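Local coordinates for protein 3-keto-5-aminohexanoate cleavage enzyme (Ralstonia eutropha, PDB 3C6C) that probably cleaves 3-keto-5-aminohexanoate or a related beta-keto acid, using a divalent metal ion bound inside a TIM beta/alpha-barrel, at residues L146-G151 and L185-P190; Q212-V217 and A242-G247. All coordinates share one frame; numbering follows the deposited sequence. Where two conformers were deposited one is given.

Contact 1 (L146-G151 and L185-P190)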
ATOM      1  N   LEU A 146      21.063   4.691 -18.527  1.00 20.18           N
ATOM      2  CA  LEU A 146      20.110   5.115 -19.537  1.00 20.74           C
ATOM      3  C   LEU A 146      18.827   5.587 -18.862  1.00 22.32           C
ATOM      4  O   LEU A 146      18.122   4.801 -18.215  1.00 20.20           O
ATOM      5  CB  LEU A 146      19.788   3.945 -20.460  1.00 22.33           C
ATOM      6  CG  LEU A 146      19.068   4.278 -21.783  1.00 25.81           C
ATOM      7  CD1 LEU A 146      19.850   5.255 -22.619  1.00 26.98           C
ATOM      8  CD2 LEU A 146      18.805   3.011 -22.553  1.00 26.57           C
ATOM      9  N   ASP A 147      18.565   6.875 -19.025  1.00 20.98           N
ATOM     10  CA  ASP A 147      17.409   7.528 -18.418  1.00 21.57           C
ATOM     11  C   ASP A 147      16.239   7.320 -19.367  1.00 21.42           C
ATOM     12  O   ASP A 147      16.152   7.958 -20.410  1.00 20.75           O
ATOM     13  CB  ASP A 147      17.623   9.038 -18.211  1.00 23.88           C
ATOM     14  CG  ASP A 147      18.633   9.362 -17.112  1.00 28.18           C
ATOM     15  OD1 ASP A 147      19.141   8.446 -16.465  1.00 33.74           O
ATOM     16  OD2 ASP A 147      18.937  10.551 -16.930  1.00 35.66           O
ATOM     17  N   ILE A 148      15.360   6.391 -19.016  1.00 20.97           N
ATOM     18  CA  ILE A 148      14.325   5.941 -19.981  1.00 20.88           C
ATOM     19  C   ILE A 148      13.049   6.734 -19.856  1.00 21.23           C
ATOM     20  O   ILE A 148      11.975   6.194 -19.626  1.00 25.13           O
ATOM     21  CB  ILE A 148      14.055   4.418 -19.946  1.00 19.41           C
ATOM     22  CG1 ILE A 148      13.684   3.906 -18.554  1.00 19.97           C
ATOM     23  CG2 ILE A 148      15.265   3.693 -20.573  1.00 20.93           C
ATOM     24  CD1 ILE A 148      13.066   2.509 -18.639  1.00 20.91           C
ATOM     25  N   THR A 149      13.216   8.035 -20.014  1.00 19.67           N
ATOM     26  CA  THR A 149      12.186   9.024 -19.696  1.00 22.18           C
ATOM     27  C   THR A 149      12.316  10.306 -20.493  1.00 22.16           C
ATOM     28  O   THR A 149      13.395  10.688 -20.898  1.00 20.73           O
ATOM     29  CB  THR A 149      12.269   9.424 -18.195  1.00 26.37           C
ATOM     30  OG1 THR A 149      11.038  10.035 -17.780  1.00 36.61           O
ATOM     31  CG2 THR A 149      13.420  10.380 -17.932  1.00 27.56           C
ATOM     32  N   THR A 150      11.169  10.938 -20.691  1.00 21.56           N
ATOM     33  CA  THR A 150      11.065  12.327 -21.184  1.00 21.03           C
ATOM     34  C   THR A 150      10.202  13.066 -20.200  1.00 22.41           C
ATOM     35  O   THR A 150       9.132  12.591 -19.787  1.00 21.48           O
ATOM     36  CB  THR A 150      10.404  12.418 -22.602  1.00 22.81           C
ATOM     37  OG1 THR A 150      11.318  11.972 -23.607  1.00 24.00           O
ATOM     38  CG2 THR A 150       9.935  13.844 -22.928  1.00 19.96           C
ATOM     39  N   GLY A 151      10.663  14.231 -19.791  1.00 21.03           N
ATOM     40  CA  GLY A 151       9.932  14.961 -18.771  1.00 21.10           C
ATOM     41  C   GLY A 151      10.500  16.292 -18.369  1.00 22.53           C
ATOM     42  O   GLY A 151      11.607  16.651 -18.731  1.00 21.21           O
ATOM     43  N   LEU A 185      18.587   0.967 -16.238  1.00 17.55           N
ATOM     44  CA  LEU A 185      17.393   1.679 -16.676  1.00 18.01           C
ATOM     45  C   LEU A 185      16.922   2.568 -15.548  1.00 18.87           C
ATOM     46  O   LEU A 185      16.349   2.103 -14.544  1.00 17.36           O
ATOM     47  CB  LEU A 185      16.270   0.699 -17.077  1.00 17.87           C
ATOM     48  CG  LEU A 185      16.634  -0.374 -18.103  1.00 18.71           C
ATOM     49  CD1 LEU A 185      15.479  -1.359 -18.256  1.00 17.65           C
ATOM     50  CD2 LEU A 185      17.041   0.261 -19.444  1.00 18.66           C
ATOM     51  N   GLU A 186      17.165   3.857 -15.744  1.00 17.79           N
ATOM     52  CA  GLU A 186      16.841   4.880 -14.748  1.00 17.65           C
ATOM     53  C   GLU A 186      15.411   5.376 -14.964  1.00 18.88           C
ATOM     54  O   GLU A 186      15.050   5.894 -16.022  1.00 18.78           O
ATOM     55  CB  GLU A 186      17.814   6.061 -14.782  1.00 17.44           C
ATOM     56  CG  GLU A 186      19.304   5.749 -15.034  1.00 17.91           C
ATOM     57  CD  GLU A 186      20.019   4.974 -13.947  1.00 19.58           C
ATOM     58  OE1 GLU A 186      19.467   4.806 -12.832  1.00 20.65           O
ATOM     59  OE2 GLU A 186      21.183   4.542 -14.217  1.00 19.16           O
ATOM     60  N   VAL A 187      14.623   5.200 -13.914  1.00 18.44           N
ATOM     61  CA  VAL A 187      13.175   5.486 -13.930  1.00 19.32           C
ATOM     62  C   VAL A 187      12.731   6.509 -12.892  1.00 20.14           C
ATOM     63  O   VAL A 187      13.219   6.551 -11.750  1.00 18.72           O
ATOM     64  CB  VAL A 187      12.351   4.156 -13.801  1.00 15.41           C
ATOM     65  CG1 VAL A 187      12.739   3.154 -14.930  1.00 18.44           C
ATOM     66  CG2 VAL A 187      12.489   3.525 -12.374  1.00 14.12           C
ATOM     67  N   PHE A 188      11.820   7.379 -13.339  1.00 18.13           N
ATOM     68  CA  PHE A 188      11.336   8.520 -12.543  1.00 18.92           C
ATOM     69  C   PHE A 188       9.854   8.447 -12.239  1.00 18.82           C
ATOM     70  O   PHE A 188       9.290   9.337 -11.597  1.00 19.93           O
ATOM     71  CB  PHE A 188      11.631   9.836 -13.275  1.00 20.41           C
ATOM     72  CG  PHE A 188      13.103  10.140 -13.439  1.00 20.42           C
ATOM     73  CD1 PHE A 188      13.857   9.487 -14.401  1.00 22.13           C
ATOM     74  CD2 PHE A 188      13.711  11.108 -12.671  1.00 26.03           C
ATOM     75  CE1 PHE A 188      15.189   9.782 -14.569  1.00 23.22           C
ATOM     76  CE2 PHE A 188      15.056  11.409 -12.841  1.00 22.75           C
ATOM     77  CZ  PHE A 188      15.779  10.747 -13.789  1.00 23.13           C
ATOM     78  N   SER A 189       9.231   7.374 -12.720  1.00 18.16           N
ATOM     79  CA  SER A 189       7.765   7.214 -12.674  1.00 17.22           C
ATOM     80  C   SER A 189       7.355   5.782 -12.958  1.00 17.95           C
ATOM     81  O   SER A 189       8.146   5.018 -13.445  1.00 17.15           O
ATOM     82  CB  SER A 189       7.108   8.088 -13.733  1.00 19.41           C
ATOM     83  OG  SER A 189       7.398   7.580 -15.035  1.00 16.91           O
ATOM     84  N   PRO A 190       6.103   5.438 -12.696  1.00 17.73           N
ATOM     85  CA  PRO A 190       5.649   4.074 -13.041  1.00 17.43           C
ATOM     86  C   PRO A 190       5.614   3.875 -14.559  1.00 17.25           C
ATOM     87  O   PRO A 190       5.896   2.807 -15.077  1.00 19.20           O
ATOM     88  CB  PRO A 190       4.251   4.013 -12.427  1.00 18.74           C
ATOM     89  CG  PRO A 190       3.852   5.410 -12.238  1.00 18.33           C
ATOM     90  CD  PRO A 190       5.097   6.142 -11.878  1.00 17.65           C
TER
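E186 is bonded through its backbone on one side to L146 and on the other to I148, which pairs D147 with E186 in parallel register. E186 N gives a nearly straight bond to L146 O (2.8 Å, 171° at the hydrogen); I148 N then returns to E186 O at 3.1 Å. Beyond this pair the first chain bends through an inverse gamma turn centred on I148, and the pairing stops.

The apolar contacts centre on I148. Its CG1 sits between backbone N and carbonyl carbon (chi1 55°), which carries CD1 over the second strand to touch V187 CG1 at 3.8 Å and L185 CB at 4.0 Å. Helices 166-179 and 190-201 also pack against I148. Further on, the methyl CG2 of T149 meets F188 CD1 at 3.7 Å, the two side chains crossing at about a right angle, while T149 OG1 and F188 N both bond to D192.

Of the polar side chains, D147 and E186 lie on the face of the sheet opposite L146 and L185. D147 OD1 rests against the aliphatic part of E186, 3.1 Å from CG, with the carboxylate planes perpendicular. E186 OE1 is held by Q212 NE2, and the E186 side chain lies about 6 Å from the nickel ion, which is bound by other residues. Neighbouring parallel strands backed by helices, with the metal near their C-terminal ends, fit the TIM beta/alpha-barrel, whose active sites lie at that end.

Contact 2 (Q212-V217 and A242-G247)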
ATOM      1  N   GLN A 212      16.701   1.123 -11.902  1.00 17.03           N
ATOM      2  CA  GLN A 212      16.924   1.998 -10.744  1.00 17.23           C
ATOM      3  C   GLN A 212      15.957   3.148 -10.678  1.00 18.13           C
ATOM      4  O   GLN A 212      15.810   3.931 -11.611  1.00 17.64           O
ATOM      5  CB  GLN A 212      18.343   2.540 -10.714  1.00 17.50           C
ATOM      6  CG  GLN A 212      18.610   3.524  -9.591  1.00 17.89           C
ATOM      7  CD  GLN A 212      20.096   3.695  -9.311  1.00 17.21           C
ATOM      8  OE1 GLN A 212      20.590   3.252  -8.272  1.00 19.17           O
ATOM      9  NE2 GLN A 212      20.815   4.330 -10.247  1.00 18.28           N
HETATM   10  N   MSE A 213      15.340   3.272  -9.516  1.00 17.72           N
HETATM   11  CA  MSE A 213      14.453   4.405  -9.228  1.00 17.67           C
HETATM   12  C   MSE A 213      15.246   5.604  -8.729  1.00 16.50           C
HETATM   13  O   MSE A 213      15.935   5.531  -7.704  1.00 18.38           O
HETATM   14  CB  MSE A 213      13.440   4.076  -8.121  1.00 20.74           C
HETATM   15  CG  MSE A 213      12.723   2.791  -8.256  1.00 23.01           C
HETATM   16 SE   MSE A 213      11.639   2.583  -6.658  0.75 15.36          SE
HETATM   17  CE  MSE A 213      11.368   0.859  -6.910  1.00 23.39           C
ATOM     18  N   VAL A 214      15.139   6.680  -9.491  1.00 18.17           N
ATOM     19  CA  VAL A 214      15.580   8.014  -9.101  1.00 17.47           C
ATOM     20  C   VAL A 214      14.459   8.675  -8.307  1.00 19.51           C
ATOM     21  O   VAL A 214      13.367   8.924  -8.830  1.00 20.10           O
ATOM     22  CB  VAL A 214      15.954   8.892 -10.342  1.00 17.46           C
ATOM     23  CG1 VAL A 214      16.531  10.252  -9.878  1.00 19.91           C
ATOM     24  CG2 VAL A 214      16.968   8.140 -11.252  1.00 18.91           C
ATOM     25  N   LEU A 215      14.715   8.929  -7.026  1.00 18.47           N
ATOM     26  CA  LEU A 215      13.688   9.481  -6.131  1.00 17.07           C
ATOM     27  C   LEU A 215      14.008  10.880  -5.626  1.00 21.12           C
ATOM     28  O   LEU A 215      15.103  11.181  -5.216  1.00 20.68           O
ATOM     29  CB  LEU A 215      13.421   8.543  -4.936  1.00 19.75           C
ATOM     30  CG  LEU A 215      13.015   7.097  -5.256  1.00 16.96           C
ATOM     31  CD1 LEU A 215      13.009   6.245  -3.998  1.00 20.31           C
ATOM     32  CD2 LEU A 215      11.635   7.059  -5.965  1.00 16.60           C
ATOM     33  N   GLY A 216      12.995  11.714  -5.667  1.00 18.95           N
ATOM     34  CA  GLY A 216      13.061  13.081  -5.173  1.00 20.95           C
ATOM     35  C   GLY A 216      13.575  14.128  -6.124  1.00 21.43           C
ATOM     36  O   GLY A 216      13.855  15.265  -5.725  1.00 24.25           O
ATOM     37  N   VAL A 217      13.738  13.754  -7.380  1.00 23.12           N
ATOM     38  CA  VAL A 217      14.074  14.736  -8.414  1.00 23.55           C
ATOM     39  C   VAL A 217      12.765  15.362  -8.896  1.00 23.40           C
ATOM     40  O   VAL A 217      11.739  14.685  -9.025  1.00 23.80           O
ATOM     41  CB  VAL A 217      14.871  14.113  -9.550  1.00 24.89           C
ATOM     42  CG1 VAL A 217      15.006  15.095 -10.737  1.00 27.65           C
ATOM     43  CG2 VAL A 217      16.230  13.679  -9.022  1.00 26.67           C
ATOM     44  N   ALA A 242      17.271  -1.117  -7.907  1.00 18.89           N
ATOM     45  CA  ALA A 242      17.862  -0.198  -6.914  1.00 18.13           C
ATOM     46  C   ALA A 242      16.995   1.048  -6.801  1.00 17.37           C
ATOM     47  O   ALA A 242      16.134   1.300  -7.629  1.00 19.54           O
ATOM     48  CB  ALA A 242      19.272   0.160  -7.325  1.00 17.67           C
ATOM     49  N   ALA A 243      17.231   1.807  -5.743  1.00 16.96           N
ATOM     50  CA  ALA A 243      16.569   3.082  -5.536  1.00 16.88           C
ATOM     51  C   ALA A 243      17.535   3.975  -4.781  1.00 17.81           C
ATOM     52  O   ALA A 243      18.333   3.485  -3.980  1.00 19.09           O
ATOM     53  CB  ALA A 243      15.256   2.892  -4.745  1.00 14.40           C
ATOM     54  N   PHE A 244      17.514   5.255  -5.096  1.00 16.25           N
ATOM     55  CA  PHE A 244      18.331   6.210  -4.335  1.00 15.97           C
ATOM     56  C   PHE A 244      17.658   7.560  -4.181  1.00 17.34           C
ATOM     57  O   PHE A 244      16.739   7.892  -4.890  1.00 18.01           O
ATOM     58  CB  PHE A 244      19.708   6.334  -4.980  1.00 15.86           C
ATOM     59  CG  PHE A 244      19.736   7.146  -6.237  1.00 17.32           C
ATOM     60  CD1 PHE A 244      19.548   6.558  -7.462  1.00 18.13           C
ATOM     61  CD2 PHE A 244      19.981   8.519  -6.192  1.00 19.93           C
ATOM     62  CE1 PHE A 244      19.600   7.298  -8.602  1.00 17.57           C
ATOM     63  CE2 PHE A 244      20.016   9.282  -7.347  1.00 22.47           C
ATOM     64  CZ  PHE A 244      19.838   8.668  -8.559  1.00 17.52           C
ATOM     65  N   GLY A 245      18.125   8.291  -3.184  1.00 16.36           N
ATOM     66  CA  GLY A 245      17.716   9.639  -2.949  1.00 17.34           C
ATOM     67  C   GLY A 245      18.863  10.640  -2.925  1.00 16.80           C
ATOM     68  O   GLY A 245      20.062  10.327  -2.936  1.00 17.40           O
ATOM     69  N   ILE A 246      18.437  11.874  -2.873  1.00 19.04           N
ATOM     70  CA  ILE A 246      19.312  13.040  -2.969  0.70 19.16           C
ATOM     71  C   ILE A 246      19.392  13.761  -1.623  1.00 19.92           C
ATOM     72  O   ILE A 246      18.419  13.807  -0.867  1.00 17.23           O
ATOM     73  CB  ILE A 246      18.742  14.019  -4.040  0.70 22.16           C
ATOM     74  CG1 ILE A 246      18.549  13.313  -5.396  0.70 24.96           C
ATOM     75  CG2 ILE A 246      19.623  15.251  -4.181  0.70 22.57           C
ATOM     76  CD1 ILE A 246      19.820  12.745  -5.965  0.70 31.80           C
ATOM     77  N   GLY A 247      20.557  14.322  -1.350  1.00 19.58           N
ATOM     78  CA  GLY A 247      20.776  15.104  -0.141  1.00 19.80           C
ATOM     79  C   GLY A 247      20.433  14.354   1.131  1.00 20.81           C
ATOM     80  O   GLY A 247      20.924  13.256   1.380  1.00 17.92           O
TER
HETATM   81  O   HOH W   1      15.676  12.359  -2.801  1.00 21.76           O
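V214 and the ring of F244 form the apolar centre of this contact. V214 runs alongside the ring, pointing the same way, and puts CG2 3.8 Å from F244 CE1, with CG1 close to CZ. With F244 CG placed between its own backbone N and carbonyl carbon (chi1 76°), the ring leans toward the neighbouring strand. R265 adds a cation-pi contact to the same ring.

On the other face of the sheet the packing is lighter. There the CB atoms of M213, a selenomethionine, and A243 meet at 4.0 Å. L215, at the end of the strand pairing, adds its CD1 against A243 CB, and helix 225-232 packs against all three residues.

Strand segments 212-214 and 242-244 run parallel, their axes 17° apart. M213 N bonds to A242 O (2.8 Å), F244 N to M213 O and L215 N to F244 O. Past the last of these direct bonds a water bridges the backbones, donating to L215 O at 2.7 Å and accepting from I246 N at 2.8 Å, and V217 CG2 still touches I246 CG1 at 4.3 Å.

At the polar edge of the ring, the extended side chain of Q212 crosses F244 at about a right angle: Q212 CD approaches the ring edge, 3.5 Å from F244 CD1, and the amide plane is turned 69° from the ring. Q212 NE2 is bonded to E186 OE1, which probably fixes the rotation of the amide beside F244. Strand 210-214, helix 225-232 and strand 240-244 thus form a classic beta-alpha-beta unit of the TIM barrel, with adjacent parallel strands and the helix packed outside.

How the contacts relate
Contacts 1 and 2 are strand pairs of one barrel wall, separated by the pairing of 182-187 with 210-214: L185 O lies 2.8 Å from Q212 N, and F188 CE2 packs 3.5 Å from V214 CG1. Both are largely buried, but contact 2 has an exposed end at I246, beside bound acetate and diethylene glycol. In contact 1 the pairing ends early and the chain beyond it, at T150, S189 and P190, meets a second subunit; contact 2 touches no other chain and keeps one more direct backbone bond, followed by a water bridge. The E186 carboxylate of contact 1 meets the Q212 amide of contact 2, whose F244 has R265 as cation-pi partner.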